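Local structure of disulfide isomerase DsbG N-terminal domain-containing protein (Helicobacter pylori, 3TDG) at residues P54-Q59 / S98-L103. The protein is a dimeric thioredoxin-fold oxidoreductase of the DsbG family that probably acts on protein disulfide bonds as a reductase. Sequence-based numbering, arbitrary orientation.
Sequences PLKSSQ and SDDVQL
Asp100 reaches from the first turn of helix 98-129 into the type I beta turn Leu55–Ser58. Its carboxylate faces the backbone of the turn. Asp100 OD1 uses its syn lone pair to accept the hydrogen bond from Lys56 N, at 2.9 Å and 153°. A second bond, from Ser57 N to Asp100 OD2, is weak and its geometry doubtful. Asp100 is buried, and the Lys56 amide probably offsets part of the cost of burying its charge. Leu55 CB and Lys56 CG lie on opposite sides of the carboxylate plane, with Lys56 CG 3.3 Å from Asp100 OD1. The lysine chain bends at chi2 (-86°), and this carries its outer half past Asp100 to Asp99. There Lys56 CE lies 3.4 Å from Asp99 OD1, while NZ of the same lysine stays 4.3 Å from that oxygen, too far for a salt bridge. One helical turn on from Asp99, Leu103 places CD2 4.2 Å from Leu55 CD2 and close to the carbonyl of Pro54. Ser57 OG hydrogen-bonds to Ser95 OG. The contact thus ties the loop between strands 48-54 and 62-67 to the start of the long helix 98-129. Strand 93-95 packs against Asp100, and Leu85 of the second subunit against Ser57.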
loop_
_atom_site.group_PDB
_atom_site.type_symbol
_atom_site.label_atom_id
_atom_site.label_comp_id
_atom_site.label_asym_id
_atom_site.label_seq_id
_atom_site.Cartn_x
_atom_site.Cartn_y
_atom_site.Cartn_z
ATOM N N PRO A 54 -29.819 16.282 3.427
ATOM C CA PRO A 54 -30.137 16.760 2.088
ATOM C C PRO A 54 -28.977 17.444 1.412
ATOM O O PRO A 54 -28.094 17.876 2.086
ATOM C CB PRO A 54 -31.224 17.777 2.357
ATOM C CG PRO A 54 -30.960 18.256 3.698
ATOM C CD PRO A 54 -30.378 17.144 4.464
ATOM N N LEU A 55 -28.992 17.539 0.095
ATOM C CA LEU A 55 -27.999 18.310 -0.631
ATOM C C LEU A 55 -28.616 19.534 -1.280
ATOM O O LEU A 55 -29.621 19.447 -1.935
ATOM C CB LEU A 55 -27.348 17.480 -1.710
ATOM C CG LEU A 55 -26.638 16.185 -1.390
ATOM C CD1 LEU A 55 -26.198 15.589 -2.672
ATOM C CD2 LEU A 55 -25.489 16.434 -0.512
ATOM N N LYS A 56 -27.993 20.680 -1.085
ATOM C CA LYS A 56 -28.474 21.913 -1.657
ATOM C C LYS A 56 -28.475 21.757 -3.142
ATOM O O LYS A 56 -29.221 22.375 -3.859
ATOM C CB LYS A 56 -27.523 23.046 -1.329
ATOM C CG LYS A 56 -27.173 23.199 0.113
ATOM C CD LYS A 56 -28.190 24.032 0.830
ATOM C CE LYS A 56 -27.612 24.686 2.059
ATOM N NZ LYS A 56 -28.649 24.940 3.074
ATOM N N SER A 57 -27.603 20.892 -3.589
ATOM C CA SER A 57 -27.200 20.843 -4.951
ATOM C C SER A 57 -28.101 19.955 -5.823
ATOM O O SER A 57 -28.074 20.030 -7.037
ATOM C CB SER A 57 -25.755 20.395 -4.958
ATOM O OG SER A 57 -25.314 20.264 -6.254
ATOM N N SER A 58 -28.923 19.139 -5.196
ATOM C CA SER A 58 -29.870 18.335 -5.930
ATOM C C SER A 58 -31.144 18.112 -5.174
ATOM O O SER A 58 -31.151 18.051 -3.981
ATOM C CB SER A 58 -29.284 16.986 -6.245
ATOM O OG SER A 58 -30.304 16.131 -6.668
ATOM N N GLN A 59 -32.237 17.955 -5.878
ATOM C CA GLN A 59 -33.490 17.710 -5.208
ATOM C C GLN A 59 -33.776 16.233 -5.066
ATOM O O GLN A 59 -34.464 15.831 -4.170
ATOM C CB GLN A 59 -34.639 18.375 -5.956
ATOM C CG GLN A 59 -34.674 19.877 -5.857
ATOM C CD GLN A 59 -35.418 20.367 -4.630
ATOM O OE1 GLN A 59 -35.223 19.859 -3.527
ATOM N NE2 GLN A 59 -36.268 21.366 -4.816
ATOM N N SER A 98 -21.049 25.463 -2.043
ATOM C CA SER A 98 -20.005 25.291 -1.030
ATOM C C SER A 98 -20.457 24.527 0.239
ATOM O O SER A 98 -19.643 23.849 0.878
ATOM C CB SER A 98 -19.415 26.651 -0.643
ATOM O OG SER A 98 -18.216 26.465 0.100
ATOM N N ASP A 99 -21.733 24.644 0.601
ATOM C CA ASP A 99 -22.283 23.918 1.747
ATOM C C ASP A 99 -22.239 22.392 1.544
ATOM O O ASP A 99 -21.983 21.642 2.486
ATOM C CB ASP A 99 -23.725 24.352 2.033
ATOM C CG ASP A 99 -23.831 25.782 2.585
ATOM O OD1 ASP A 99 -24.777 26.493 2.180
ATOM O OD2 ASP A 99 -23.002 26.193 3.429
ATOM N N ASP A 100 -22.500 21.946 0.322
ATOM C CA ASP A 100 -22.473 20.510 0.004
ATOM C C ASP A 100 -21.050 19.956 0.050
ATOM O O ASP A 100 -20.828 18.893 0.635
ATOM C CB ASP A 100 -23.108 20.230 -1.356
ATOM C CG ASP A 100 -24.634 20.377 -1.345
ATOM O OD1 ASP A 100 -25.254 20.519 -0.262
ATOM O OD2 ASP A 100 -25.223 20.322 -2.447
ATOM N N VAL A 101 -20.107 20.691 -0.557
ATOM C CA VAL A 101 -18.665 20.385 -0.511
ATOM C C VAL A 101 -18.211 20.236 0.939
ATOM O O VAL A 101 -17.451 19.304 1.286
ATOM C CB VAL A 101 -17.803 21.482 -1.236
ATOM C CG1 VAL A 101 -16.301 21.232 -1.046
ATOM C CG2 VAL A 101 -18.156 21.563 -2.715
ATOM N N GLN A 102 -18.703 21.150 1.778
ATOM C CA GLN A 102 -18.394 21.156 3.199
ATOM C C GLN A 102 -19.027 19.960 3.924
ATOM O O GLN A 102 -18.348 19.275 4.696
ATOM C CB GLN A 102 -18.848 22.465 3.851
ATOM C CG GLN A 102 -19.154 22.309 5.330
ATOM C CD GLN A 102 -19.148 23.608 6.089
ATOM O OE1 GLN A 102 -19.957 24.515 5.820
ATOM N NE2 GLN A 102 -18.241 23.710 7.061
ATOM N N LEU A 103 -20.326 19.745 3.698
ATOM C CA LEU A 103 -21.035 18.601 4.282
ATOM C C LEU A 103 -20.295 17.289 4.001
ATOM O O LEU A 103 -20.034 16.514 4.921
ATOM C CB LEU A 103 -22.462 18.504 3.754
ATOM C CG LEU A 103 -23.241 17.246 4.204
ATOM C CD1 LEU A 103 -23.462 17.215 5.708
ATOM C CD2 LEU A 103 -24.575 17.179 3.472
#